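Local coordinates for transferrin (Manduca sexta, PDB 6WB6), which transports iron, binding a single ferric ion together with a carbonate anion, at residues S4-P10 against A30-A36; N619-E623 against N633-L639; V341-H346 against F374-R379; D403-D409 against P584-A590; L421-F425 against D597-A601. All blocks are in the same frame, centred on the assembly; numbering follows the deposited sequence.

Contact 1. Residues S4-P10 against A30-A36; sequences SYKLCVP and ALECVPA
Tyr-5 stands abreast of Leu-31, Lys-6 of Glu-32 and Leu-7 of Cys-33 in a parallel pair of strands, 5-10 and 31-36, joined by six backbone hydrogen bonds. Every second residue of 5-10 does the bonding, giving its N-H and its carbonyl to residues on both sides of its partner: Leu-7 N meets Glu-32 O at 2.7 Å, and Val-34 N returns to Leu-7 O at 2.9 Å, nearly straight at 177°. On the face of Lys-6, Glu-32 and Val-34, the lysine and glutamate run alongside one another, their ends in the same direction, with Lys-6 CG 3.6 Å from Glu-32 CD. Bends at the last two torsions of the lysine leave NZ 4.4 Å from Glu-32 OE2, beyond a salt bridge; NZ instead pairs with Asp-52 and makes a weak bond to Ser-4 O. Farther along, Val-34 CG2 rests 3.7 Å from Lys-6 CB, and Cys-8 SG presses on Ala-36 CB at 3.3 Å. On the other face Tyr-5 CB touches Leu-31 CD2 at 3.8 Å; Met-20 packs on Leu-7 and Leu-21 on Leu-31, both from helix 14-21, completing a beta-alpha-beta unit. Chemically, backbone bonds join the strands and disulfides fasten each to a neighbouring helix, Cys-33 to Cys-17 of helix 14-21 and Cys-8 to Cys-42 of helix 39-47, while Lys-6 and Glu-32 probably add a longer-range attraction.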
# COMPACT_ATOMS: atom_id res chain seq x y z
N SER A 4 0.31 32.62 16.35
CA SER A 4 -0.81 32.09 15.59
C SER A 4 -1.10 30.66 16.02
O SER A 4 -0.32 30.04 16.77
CB SER A 4 -0.52 32.16 14.09
OG SER A 4 -0.25 33.47 13.67
N TYR A 5 -2.24 30.14 15.56
CA TYR A 5 -2.53 28.72 15.65
C TYR A 5 -1.93 28.05 14.42
O TYR A 5 -2.33 28.32 13.29
CB TYR A 5 -4.03 28.45 15.72
CG TYR A 5 -4.71 28.93 16.97
CD1 TYR A 5 -4.67 28.20 18.15
CD2 TYR A 5 -5.43 30.10 16.96
CE1 TYR A 5 -5.34 28.64 19.29
CE2 TYR A 5 -6.10 30.56 18.08
CZ TYR A 5 -6.05 29.82 19.24
OH TYR A 5 -6.72 30.28 20.35
N LYS A 6 -0.95 27.19 14.66
CA LYS A 6 -0.17 26.61 13.58
C LYS A 6 -0.83 25.30 13.19
O LYS A 6 -1.01 24.41 14.03
CB LYS A 6 1.28 26.43 14.01
CG LYS A 6 2.06 27.74 13.98
CD LYS A 6 3.45 27.64 14.66
CE LYS A 6 3.31 27.64 16.18
NZ LYS A 6 2.44 28.75 16.74
N LEU A 7 -1.22 25.20 11.94
CA LEU A 7 -1.87 24.01 11.41
C LEU A 7 -0.85 23.24 10.59
O LEU A 7 -0.32 23.78 9.61
CB LEU A 7 -3.06 24.35 10.53
CG LEU A 7 -3.62 23.17 9.73
CD1 LEU A 7 -4.07 22.07 10.67
CD2 LEU A 7 -4.80 23.62 8.87
N CYS A 8 -0.59 22.00 10.97
CA CYS A 8 0.34 21.22 10.19
C CYS A 8 -0.40 20.64 9.00
O CYS A 8 -1.61 20.38 9.06
CB CYS A 8 1.00 20.13 11.03
SG CYS A 8 2.29 19.28 10.17
N VAL A 9 0.32 20.48 7.90
CA VAL A 9 -0.30 20.16 6.62
C VAL A 9 0.74 19.39 5.82
O VAL A 9 1.90 19.83 5.72
CB VAL A 9 -0.77 21.44 5.91
CG1 VAL A 9 0.38 22.40 5.72
CG2 VAL A 9 -1.38 21.12 4.58
N PRO A 10 0.42 18.22 5.28
CA PRO A 10 1.34 17.58 4.33
C PRO A 10 1.83 18.59 3.30
O PRO A 10 1.04 19.36 2.74
CB PRO A 10 0.48 16.48 3.71
CG PRO A 10 -0.42 16.08 4.85
CD PRO A 10 -0.74 17.37 5.58
N ALA A 30 -5.65 34.16 13.63
CA ALA A 30 -4.62 33.94 12.63
C ALA A 30 -4.19 32.47 12.65
O ALA A 30 -3.71 31.97 13.67
CB ALA A 30 -3.40 34.82 12.90
N LEU A 31 -4.37 31.79 11.52
CA LEU A 31 -3.82 30.45 11.32
C LEU A 31 -2.59 30.54 10.42
O LEU A 31 -2.54 31.35 9.50
CB LEU A 31 -4.83 29.53 10.66
CG LEU A 31 -6.04 29.06 11.46
CD1 LEU A 31 -7.08 28.70 10.45
CD2 LEU A 31 -5.69 27.88 12.33
N GLU A 32 -1.62 29.67 10.67
CA GLU A 32 -0.49 29.53 9.77
C GLU A 32 -0.36 28.08 9.35
O GLU A 32 -0.64 27.16 10.13
CB GLU A 32 0.86 29.97 10.35
CG GLU A 32 0.83 30.49 11.74
CD GLU A 32 2.24 30.89 12.21
OE1 GLU A 32 3.23 30.57 11.51
OE2 GLU A 32 2.37 31.54 13.28
N CYS A 33 0.10 27.90 8.13
CA CYS A 33 0.37 26.59 7.57
C CYS A 33 1.81 26.21 7.90
O CYS A 33 2.74 26.97 7.60
CB CYS A 33 0.11 26.65 6.07
SG CYS A 33 -1.60 27.22 5.65
N VAL A 34 2.00 25.07 8.55
CA VAL A 34 3.32 24.47 8.78
C VAL A 34 3.40 23.21 7.94
O VAL A 34 2.64 22.26 8.18
CB VAL A 34 3.55 24.15 10.26
CG1 VAL A 34 5.00 23.64 10.49
CG2 VAL A 34 3.24 25.34 11.12
N PRO A 35 4.28 23.13 6.93
CA PRO A 35 4.36 21.90 6.14
C PRO A 35 5.01 20.78 6.93
O PRO A 35 5.89 21.00 7.76
CB PRO A 35 5.22 22.30 4.94
CG PRO A 35 6.09 23.41 5.48
CD PRO A 35 5.21 24.16 6.44
N ALA A 36 4.56 19.56 6.65
CA ALA A 36 5.27 18.38 7.11
C ALA A 36 5.37 17.39 5.96
O ALA A 36 4.79 17.58 4.89
CB ALA A 36 4.60 17.72 8.33

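Contact 2. Residues N619-E623 against N633-L639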
# COMPACT_ATOMS: atom_id res chain seq x y z
N ASN A 619 4.23 9.38 3.59
CA ASN A 619 4.77 9.60 2.27
C ASN A 619 5.80 8.51 2.04
O ASN A 619 7.02 8.69 2.21
CB ASN A 619 5.35 11.00 2.17
CG ASN A 619 5.64 11.41 0.75
OD1 ASN A 619 5.41 10.64 -0.18
ND2 ASN A 619 6.15 12.62 0.58
N ILE A 620 5.29 7.33 1.68
CA ILE A 620 6.14 6.15 1.59
C ILE A 620 7.22 6.33 0.53
O ILE A 620 8.35 5.88 0.71
CB ILE A 620 5.28 4.89 1.33
CG1 ILE A 620 6.17 3.64 1.33
CG2 ILE A 620 4.49 4.99 0.04
CD1 ILE A 620 5.39 2.33 1.48
N TYR A 621 6.92 7.01 -0.58
CA TYR A 621 7.89 7.21 -1.65
C TYR A 621 8.48 8.61 -1.68
O TYR A 621 9.20 8.92 -2.62
CB TYR A 621 7.26 6.90 -3.01
CG TYR A 621 6.52 5.59 -3.08
CD1 TYR A 621 7.10 4.42 -2.62
CD2 TYR A 621 5.24 5.52 -3.58
CE1 TYR A 621 6.44 3.23 -2.67
CE2 TYR A 621 4.56 4.33 -3.64
CZ TYR A 621 5.17 3.18 -3.18
OH TYR A 621 4.52 1.98 -3.22
N GLY A 622 8.20 9.46 -0.70
CA GLY A 622 8.64 10.84 -0.76
C GLY A 622 10.01 11.08 -0.12
O GLY A 622 10.63 10.18 0.44
N GLU A 623 10.47 12.32 -0.23
CA GLU A 623 11.66 12.77 0.48
C GLU A 623 11.52 12.54 1.98
O GLU A 623 10.44 12.71 2.54
CB GLU A 623 11.91 14.26 0.23
CG GLU A 623 12.99 14.59 -0.78
CD GLU A 623 13.42 16.06 -0.71
OE1 GLU A 623 13.09 16.74 0.29
OE2 GLU A 623 14.10 16.54 -1.65
N ASN A 633 12.74 3.90 -3.85
CA ASN A 633 13.05 5.01 -4.72
C ASN A 633 11.84 5.92 -4.85
O ASN A 633 10.71 5.44 -4.93
CB ASN A 633 13.49 4.52 -6.09
CG ASN A 633 14.84 3.87 -6.03
OD1 ASN A 633 15.82 4.52 -5.70
ND2 ASN A 633 14.90 2.56 -6.30
N ASN A 634 12.09 7.23 -4.85
CA ASN A 634 11.01 8.19 -5.03
C ASN A 634 10.20 7.91 -6.29
O ASN A 634 9.03 8.25 -6.36
CB ASN A 634 11.56 9.63 -5.08
CG ASN A 634 12.04 10.14 -3.72
OD1 ASN A 634 12.54 9.38 -2.87
ND2 ASN A 634 11.93 11.45 -3.52
N ALA A 635 10.81 7.28 -7.29
CA ALA A 635 10.09 6.97 -8.53
C ALA A 635 9.15 5.78 -8.40
O ALA A 635 8.32 5.56 -9.29
CB ALA A 635 11.08 6.69 -9.66
N ALA A 636 9.26 5.00 -7.33
CA ALA A 636 8.41 3.82 -7.21
C ALA A 636 6.95 4.24 -7.19
O ALA A 636 6.57 5.19 -6.50
CB ALA A 636 8.75 3.04 -5.94
N LYS A 637 6.15 3.53 -7.95
CA LYS A 637 4.71 3.72 -8.00
C LYS A 637 3.96 2.56 -7.39
O LYS A 637 2.72 2.54 -7.45
CB LYS A 637 4.27 3.91 -9.44
CG LYS A 637 5.15 4.88 -10.23
CD LYS A 637 5.37 6.19 -9.51
CE LYS A 637 4.10 6.94 -9.28
NZ LYS A 637 4.47 8.40 -9.18
N GLY A 638 4.67 1.57 -6.87
CA GLY A 638 4.02 0.45 -6.24
C GLY A 638 5.01 -0.66 -5.98
O GLY A 638 6.20 -0.56 -6.28
N LEU A 639 4.47 -1.73 -5.42
CA LEU A 639 5.24 -2.93 -5.14
C LEU A 639 4.49 -4.10 -5.72
O LEU A 639 3.25 -4.13 -5.68
CB LEU A 639 5.43 -3.10 -3.65
CG LEU A 639 6.16 -1.94 -2.97
CD1 LEU A 639 6.13 -2.17 -1.48
CD2 LEU A 639 7.62 -1.82 -3.50
O HOH W 1 7.88 10.48 -4.68
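Two type I beta turns, Asn-619 to Gly-622 and Asn-633 to Ala-636, meet here just before a classic beta bulge in which Lys-637 and Gly-638 both face Val-428. Tyr-621 does most of the joining. Its ring is held between two neighbours: Ala-636 O sits 3.2 Å above one face, offset toward the rim, while Ile-620 CG2 lies over the centre of the other. The methyl of Ala-636 shares the carbonyl's side in a CH-pi contact, CB being 4.3 Å from the centroid of the Tyr-621 ring and 25° off its normal. At the far end of the ring, Tyr-621 OH reaches Gly-638 CA at 3.4 Å. The backbones approach at the other end, where Asn-634 CA directs its hydrogen at Tyr-621 O across 3.1 Å, with an angle of 152° at the hydrogen. A water hydrogen-bonds to the same Tyr-621 O at 2.9 Å and to Asn-634 O at 3.0 Å, although other acceptors compete for its protons. The side chain of Asn-634 flanks the Tyr-621 carbonyl, CG standing 3.3 Å from Tyr-621 O, but OD1 takes its hydrogen bond from Asn-629 N. Around these two turns, Tyr-621 packs on Ala-608 of helix 597-611, and Leu-639, entering strand 638-641, touches both Leu-605 of that helix and Phe-425 of the adjoining strand 422-428.

Contact 3. Residues V341-H346 against F374-R379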
# COMPACT_ATOMS: atom_id res chain seq x y z
N VAL A 341 -9.21 -2.68 19.17
CA VAL A 341 -9.26 -2.94 17.73
C VAL A 341 -7.95 -2.54 17.07
O VAL A 341 -7.39 -3.27 16.26
CB VAL A 341 -10.45 -2.19 17.11
CG1 VAL A 341 -10.57 -2.49 15.65
CG2 VAL A 341 -11.73 -2.54 17.83
N ILE A 342 -7.47 -1.34 17.37
CA ILE A 342 -6.24 -0.89 16.74
C ILE A 342 -5.09 -1.84 17.11
O ILE A 342 -4.25 -2.18 16.28
CB ILE A 342 -5.94 0.57 17.13
CG1 ILE A 342 -6.83 1.56 16.35
CG2 ILE A 342 -4.49 0.88 16.88
CD1 ILE A 342 -6.93 2.98 16.99
N GLU A 343 -5.05 -2.27 18.36
CA GLU A 343 -3.96 -3.13 18.83
C GLU A 343 -4.23 -4.60 18.61
O GLU A 343 -3.44 -5.43 19.04
CB GLU A 343 -3.68 -2.86 20.31
CG GLU A 343 -3.07 -1.47 20.53
CD GLU A 343 -2.80 -1.17 22.01
OE1 GLU A 343 -3.38 -1.86 22.86
OE2 GLU A 343 -1.99 -0.26 22.31
N ARG A 344 -5.32 -4.95 17.91
CA ARG A 344 -5.60 -6.36 17.63
C ARG A 344 -4.36 -7.07 17.12
O ARG A 344 -3.60 -6.56 16.28
CB ARG A 344 -6.71 -6.51 16.60
CG ARG A 344 -7.02 -7.97 16.27
CD ARG A 344 -8.30 -8.04 15.50
NE ARG A 344 -8.11 -7.46 14.19
CZ ARG A 344 -7.62 -8.11 13.14
NH1 ARG A 344 -7.25 -9.38 13.25
NH2 ARG A 344 -7.49 -7.49 11.98
N GLY A 345 -4.16 -8.27 17.65
CA GLY A 345 -3.12 -9.16 17.18
C GLY A 345 -3.68 -10.55 16.93
O GLY A 345 -4.88 -10.74 16.70
N HIS A 346 -2.80 -11.54 17.00
CA HIS A 346 -3.17 -12.91 16.70
C HIS A 346 -2.69 -13.88 17.78
O HIS A 346 -2.61 -15.09 17.54
CB HIS A 346 -2.62 -13.28 15.32
CG HIS A 346 -3.13 -12.39 14.23
ND1 HIS A 346 -2.53 -11.20 13.90
CD2 HIS A 346 -4.21 -12.51 13.41
CE1 HIS A 346 -3.21 -10.62 12.92
NE2 HIS A 346 -4.24 -11.40 12.61
N PHE A 374 1.21 -0.35 11.82
CA PHE A 374 0.55 -0.99 12.94
C PHE A 374 -0.76 -0.29 13.28
O PHE A 374 -1.79 -0.94 13.47
CB PHE A 374 1.45 -1.01 14.16
CG PHE A 374 0.83 -1.68 15.32
CD1 PHE A 374 0.88 -3.05 15.43
CD2 PHE A 374 0.22 -0.95 16.31
CE1 PHE A 374 0.33 -3.70 16.49
CE2 PHE A 374 -0.35 -1.59 17.39
CZ PHE A 374 -0.28 -2.97 17.48
N SER A 375 -0.73 1.04 13.38
CA SER A 375 -1.94 1.77 13.69
C SER A 375 -3.01 1.58 12.63
O SER A 375 -4.18 1.86 12.89
CB SER A 375 -1.64 3.27 13.84
OG SER A 375 -1.16 3.80 12.63
N ARG A 376 -2.64 1.13 11.43
CA ARG A 376 -3.57 0.95 10.33
C ARG A 376 -3.92 -0.51 10.09
O ARG A 376 -4.31 -0.88 8.98
CB ARG A 376 -2.98 1.56 9.06
CG ARG A 376 -2.87 3.09 9.10
CD ARG A 376 -4.21 3.75 8.82
NE ARG A 376 -4.20 5.16 9.23
CZ ARG A 376 -5.14 6.05 8.91
NH1 ARG A 376 -6.17 5.69 8.17
NH2 ARG A 376 -5.03 7.31 9.33
N ASP A 377 -3.74 -1.35 11.11
CA ASP A 377 -4.20 -2.74 11.13
C ASP A 377 -3.48 -3.62 10.12
O ASP A 377 -4.03 -4.64 9.69
CB ASP A 377 -5.71 -2.84 10.93
CG ASP A 377 -6.26 -4.17 11.47
OD1 ASP A 377 -6.02 -4.44 12.66
OD2 ASP A 377 -6.85 -4.95 10.71
N ILE A 378 -2.26 -3.26 9.74
CA ILE A 378 -1.45 -4.09 8.84
C ILE A 378 -0.58 -4.96 9.71
O ILE A 378 0.02 -4.48 10.67
CB ILE A 378 -0.62 -3.23 7.89
CG1 ILE A 378 -1.54 -2.38 7.02
CG2 ILE A 378 0.32 -4.09 7.03
CD1 ILE A 378 -0.76 -1.50 6.05
N ARG A 379 -0.56 -6.27 9.41
CA ARG A 379 0.08 -7.30 10.23
C ARG A 379 0.68 -8.30 9.25
O ARG A 379 -0.01 -8.73 8.31
CB ARG A 379 -0.88 -8.01 11.18
CG ARG A 379 -1.59 -7.10 12.16
CD ARG A 379 -0.66 -6.61 13.24
NE ARG A 379 -1.40 -5.91 14.29
CZ ARG A 379 -1.82 -4.65 14.21
NH1 ARG A 379 -1.56 -3.91 13.14
NH2 ARG A 379 -2.49 -4.12 15.24
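Both segments are helix ends running into loops, coming within 5.9 Å between the CA atoms of Ile-342 and Ser-375, and Asp-377, with positive phi, is the C-prime residue of the Schellman motif that closes the second helix. The guanidinium of Arg-379 fills the gap between them. Its NH2 donates to Ile-342 O at 2.8 Å, close to the guanidinium plane, and to Arg-344 O at 2.9 Å, tilted 26° from that plane; NE adds a weak bond to Arg-344 O. Turned to its own segment, NH1 bonds Phe-374 O at 3.0 Å on a carbonyl lone pair and Ile-378 O from above the carbonyl plane. The Phe-374 ring lies against one face of the guanidinium, and Phe-374 CZ touches Glu-343 CA at 3.9 Å. A second arginine answers from the other segment: Arg-344 NH2 forms a salt bridge with Asp-377 OD2, 2.9 Å long but weak as a hydrogen bond, with the guanidinium and carboxylate planes 53° apart. The stronger partner of Arg-344 is Glu-151, which also accepts from His-346 NE2; the CE1 edge of that ring meets Arg-379 CB at 3.9 Å. Arg-344 NE stays buried with no partner in the model. A cation thus satisfies four main-chain carbonyls between the ends of helices 338-342 and 360-375, and Asp-377 and Glu-151 probably balance the positive charge gathered there.

Contact 4. Residues D403-D409 against P584-A590; sequences DLASVDD and PSRTWVA
Arg-586 and Asp-408 extend in company from adjacent segments, with guanidinium and carboxylate only 20° from coplanar. The grip is side-on: Arg-586 NE meets the syn lone pair of Asp-408 OD1 at 2.6 Å, nearly straight at 170°, and NH2 reaches OD2 of the same aspartate at 3.1 Å. The arginine bends at chi3 (-66°) to bring both nitrogens alongside, and its NH1 goes on to Asn-629 O. On the same face, Ser-406 sets CB over the five-membered ring of Trp-588, 3.6 Å from its centroid. A water joins the two residues at their polar ends, 3.0 Å from Ser-406 OG, and accepts from Trp-588 NE1. The other face carries apolar contact: the side chains of Val-407 and Val-589 cross at about a right angle, their CG1 atoms 3.7 Å apart, with helix 390-399 beyond. Between these faces the antiparallel strands 405-407 and 587-590 pair through four backbone hydrogen bonds, among them Val-589 N to Ala-405 O at 2.6 Å. Strand 405-407 is therefore held to 587-590 both by its main chain and by a two-point ion pair just past its end, which should fix the plane of the guanidinium.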
# COMPACT_ATOMS: atom_id res chain seq x y z
N ASP A 403 14.57 -10.47 8.12
CA ASP A 403 13.72 -11.24 7.24
C ASP A 403 13.74 -10.74 5.81
O ASP A 403 13.41 -11.51 4.90
CB ASP A 403 12.28 -11.22 7.77
CG ASP A 403 12.19 -11.74 9.20
OD1 ASP A 403 12.68 -12.87 9.45
OD2 ASP A 403 11.68 -11.00 10.07
N LEU A 404 14.09 -9.48 5.57
CA LEU A 404 14.25 -9.05 4.19
C LEU A 404 15.14 -7.83 4.11
O LEU A 404 15.32 -7.09 5.08
CB LEU A 404 12.90 -8.75 3.51
CG LEU A 404 12.08 -7.57 4.03
CD1 LEU A 404 10.83 -7.32 3.16
CD2 LEU A 404 11.68 -7.76 5.46
N ALA A 405 15.64 -7.61 2.91
CA ALA A 405 16.55 -6.53 2.61
C ALA A 405 16.43 -6.31 1.12
O ALA A 405 16.05 -7.22 0.37
CB ALA A 405 17.98 -6.87 3.03
N SER A 406 16.74 -5.09 0.70
CA SER A 406 16.66 -4.70 -0.69
C SER A 406 18.03 -4.77 -1.33
O SER A 406 19.06 -4.69 -0.67
CB SER A 406 16.10 -3.28 -0.84
OG SER A 406 16.90 -2.33 -0.17
N VAL A 407 18.01 -4.86 -2.65
CA VAL A 407 19.19 -4.92 -3.48
C VAL A 407 18.79 -4.35 -4.83
O VAL A 407 17.63 -4.48 -5.25
CB VAL A 407 19.72 -6.38 -3.50
CG1 VAL A 407 18.58 -7.35 -3.82
CG2 VAL A 407 20.87 -6.56 -4.45
N ASP A 408 19.69 -3.63 -5.47
CA ASP A 408 19.31 -2.87 -6.65
C ASP A 408 19.92 -3.50 -7.90
O ASP A 408 20.90 -4.25 -7.84
CB ASP A 408 19.73 -1.39 -6.54
CG ASP A 408 18.97 -0.62 -5.45
OD1 ASP A 408 17.76 -0.88 -5.26
OD2 ASP A 408 19.58 0.25 -4.78
N ASP A 409 19.28 -3.21 -9.03
CA ASP A 409 19.85 -3.46 -10.35
C ASP A 409 20.31 -4.92 -10.39
O ASP A 409 19.56 -5.81 -9.97
CB ASP A 409 20.93 -2.41 -10.60
CG ASP A 409 20.39 -0.97 -10.55
OD1 ASP A 409 19.36 -0.68 -11.20
OD2 ASP A 409 21.01 -0.12 -9.86
N PRO A 584 15.91 -5.65 -13.72
CA PRO A 584 15.74 -5.78 -12.27
C PRO A 584 15.56 -4.40 -11.66
O PRO A 584 16.37 -3.51 -11.88
CB PRO A 584 17.03 -6.47 -11.81
CG PRO A 584 18.01 -6.16 -12.88
CD PRO A 584 17.25 -6.07 -14.16
N SER A 585 14.45 -4.23 -10.95
CA SER A 585 14.18 -3.02 -10.18
C SER A 585 14.57 -3.29 -8.74
O SER A 585 14.73 -4.45 -8.35
CB SER A 585 12.70 -2.63 -10.23
OG SER A 585 11.94 -3.42 -9.34
N ARG A 586 14.72 -2.23 -7.96
CA ARG A 586 15.00 -2.44 -6.55
C ARG A 586 14.11 -3.57 -6.04
O ARG A 586 12.89 -3.54 -6.22
CB ARG A 586 14.75 -1.18 -5.74
CG ARG A 586 14.81 -1.41 -4.26
CD ARG A 586 14.90 -0.09 -3.49
NE ARG A 586 16.16 0.59 -3.76
CZ ARG A 586 16.47 1.80 -3.31
NH1 ARG A 586 15.64 2.49 -2.53
NH2 ARG A 586 17.63 2.33 -3.62
N THR A 587 14.74 -4.56 -5.41
CA THR A 587 14.12 -5.83 -5.04
C THR A 587 14.42 -6.15 -3.59
O THR A 587 15.56 -5.99 -3.14
CB THR A 587 14.67 -6.96 -5.87
OG1 THR A 587 14.38 -6.74 -7.25
CG2 THR A 587 14.07 -8.24 -5.43
N TRP A 588 13.42 -6.64 -2.88
CA TRP A 588 13.59 -7.11 -1.51
C TRP A 588 13.73 -8.62 -1.52
O TRP A 588 12.94 -9.32 -2.17
CB TRP A 588 12.45 -6.65 -0.61
CG TRP A 588 12.55 -5.17 -0.38
CD1 TRP A 588 13.01 -4.55 0.73
CD2 TRP A 588 12.17 -4.12 -1.30
NE1 TRP A 588 12.96 -3.18 0.57
CE2 TRP A 588 12.46 -2.89 -0.68
CE3 TRP A 588 11.62 -4.10 -2.59
CZ2 TRP A 588 12.23 -1.66 -1.30
CZ3 TRP A 588 11.38 -2.86 -3.20
CH2 TRP A 588 11.70 -1.67 -2.56
N VAL A 589 14.76 -9.12 -0.84
CA VAL A 589 15.07 -10.54 -0.88
C VAL A 589 14.98 -11.08 0.53
O VAL A 589 15.14 -10.36 1.52
CB VAL A 589 16.46 -10.82 -1.48
CG1 VAL A 589 16.55 -10.26 -2.87
CG2 VAL A 589 17.55 -10.27 -0.60
N ALA A 590 14.70 -12.38 0.61
CA ALA A 590 14.51 -13.07 1.87
C ALA A 590 15.20 -14.43 1.83
O ALA A 590 15.52 -14.96 0.77
CB ALA A 590 13.02 -13.27 2.18
O HOH W 2 15.22 -1.43 2.13

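Contact 5. Residues L421-F425 against D597-A601; sequences LHPVF and DVSIA
The first turn of helix 597-611 packs here on strand 422-428, which lies between strands 587-590 and 638-641, and a His-carboxylate hydrogen bond pins one end of the contact. His-422 and Asp-597 reach toward each other from strand and helix. The imidazole presents its edge: NE2 donates to Asp-597 OD1 at 2.7 Å with an angle of 156°, almost within the ring plane, and meets the syn lone pair of that oxygen. The carboxylate is turned 31° from the ring, and its OD2 also comes near, 3.0 Å from His-422 NE2. The imidazole gets there with CG set between the backbone N and the carbonyl carbon (chi1 73°). A negative carboxylate at this distance would probably raise the basicity of the histidine.

Beyond the polar pair the contact becomes apolar. Val-424 pushes both methyls at the helix: CG2 lies 3.7 Å from Asp-597 OD1, and CG1 fits between two helix side chains, 3.8 Å from Ile-600 CG2 and 3.7 Å from Ala-601 CB. Phe-425 continues the line, its CD1 being 3.9 Å from Ala-601 CA. Ser-596 OG, just before the helix, accepts from Ser-599 N, which probably steadies the turn that carries Asp-597, while Phe-647 of helix 644-659 packs on His-422. A helix packed on a sheet in this way is in keeping with the alpha/beta layering of the periplasmic-binding-protein-like fold to which transferrins belong.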
# COMPACT_ATOMS: atom_id res chain seq x y z
N LEU A 421 19.57 -16.23 -0.90
CA LEU A 421 18.34 -15.47 -0.77
C LEU A 421 17.59 -15.50 -2.09
O LEU A 421 18.12 -15.90 -3.13
CB LEU A 421 18.65 -14.03 -0.36
CG LEU A 421 19.53 -13.91 0.88
CD1 LEU A 421 19.96 -12.46 1.07
CD2 LEU A 421 18.76 -14.41 2.07
N HIS A 422 16.34 -15.03 -2.05
CA HIS A 422 15.51 -15.02 -3.23
C HIS A 422 14.57 -13.82 -3.19
O HIS A 422 14.16 -13.39 -2.11
CB HIS A 422 14.70 -16.33 -3.32
CG HIS A 422 13.59 -16.41 -2.32
ND1 HIS A 422 13.77 -16.87 -1.03
CD2 HIS A 422 12.27 -16.11 -2.43
CE1 HIS A 422 12.62 -16.86 -0.39
NE2 HIS A 422 11.69 -16.40 -1.21
N PRO A 423 14.20 -13.28 -4.35
CA PRO A 423 13.37 -12.06 -4.35
C PRO A 423 11.96 -12.36 -3.93
O PRO A 423 11.41 -13.41 -4.27
CB PRO A 423 13.44 -11.58 -5.80
CG PRO A 423 13.80 -12.76 -6.60
CD PRO A 423 14.56 -13.72 -5.70
N VAL A 424 11.37 -11.44 -3.17
CA VAL A 424 9.99 -11.57 -2.70
C VAL A 424 9.07 -10.57 -3.39
O VAL A 424 7.96 -10.92 -3.79
CB VAL A 424 9.91 -11.42 -1.16
CG1 VAL A 424 8.44 -11.37 -0.68
CG2 VAL A 424 10.66 -12.53 -0.48
N PHE A 425 9.51 -9.32 -3.49
CA PHE A 425 8.76 -8.29 -4.20
C PHE A 425 9.74 -7.22 -4.64
O PHE A 425 10.86 -7.12 -4.11
CB PHE A 425 7.65 -7.70 -3.33
CG PHE A 425 8.16 -7.01 -2.09
CD1 PHE A 425 8.32 -7.72 -0.91
CD2 PHE A 425 8.49 -5.67 -2.12
CE1 PHE A 425 8.80 -7.10 0.22
CE2 PHE A 425 8.97 -5.05 -0.98
CZ PHE A 425 9.12 -5.76 0.19
N ASP A 597 6.96 -16.23 1.75
CA ASP A 597 6.93 -15.05 0.90
C ASP A 597 5.66 -14.23 1.12
O ASP A 597 5.71 -12.99 1.13
CB ASP A 597 7.08 -15.47 -0.57
CG ASP A 597 8.51 -15.94 -0.88
OD1 ASP A 597 9.32 -15.95 0.05
OD2 ASP A 597 8.82 -16.29 -2.04
N VAL A 598 4.53 -14.90 1.35
CA VAL A 598 3.29 -14.19 1.65
C VAL A 598 3.45 -13.37 2.93
O VAL A 598 3.19 -12.16 2.96
CB VAL A 598 2.12 -15.19 1.73
CG1 VAL A 598 0.87 -14.56 2.30
CG2 VAL A 598 1.87 -15.78 0.33
N SER A 599 3.96 -13.99 3.99
CA SER A 599 4.15 -13.26 5.24
C SER A 599 5.10 -12.08 5.08
O SER A 599 4.92 -11.04 5.73
CB SER A 599 4.65 -14.22 6.32
OG SER A 599 3.58 -14.96 6.85
N ILE A 600 6.08 -12.18 4.19
CA ILE A 600 7.08 -11.13 4.03
C ILE A 600 6.56 -10.01 3.15
O ILE A 600 6.77 -8.81 3.42
CB ILE A 600 8.38 -11.73 3.47
CG1 ILE A 600 9.06 -12.57 4.57
CG2 ILE A 600 9.30 -10.64 2.94
CD1 ILE A 600 10.40 -13.12 4.17
N ALA A 601 5.92 -10.37 2.06
CA ALA A 601 5.39 -9.38 1.14
C ALA A 601 4.19 -8.65 1.73
O ALA A 601 3.92 -7.52 1.35
CB ALA A 601 4.99 -10.04 -0.18

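From the N terminus, contact 1 comes first, closing a loop of 19 residues within a beta-alpha-beta unit. Contact 3 follows, spanning 27 residues and joining the end of helix 338-342 to that of helix 360-375. Contacts 4 and 5 each span more than 170 residues and cross, their segments alternating along the chain; strand 587-590 pairs with 405-407 on one side and with 422-428 on the other, then leads into helix 597-611. Contact 2 closes last, over a nine-residue loop, and reaches the same sheet: Leu-639 touches both Trp-588 of contact 4 and Phe-425 of contact 5. Contacts 2, 4 and 5 thus form one continuous cluster, while contacts 1 and 3 touch none of the others.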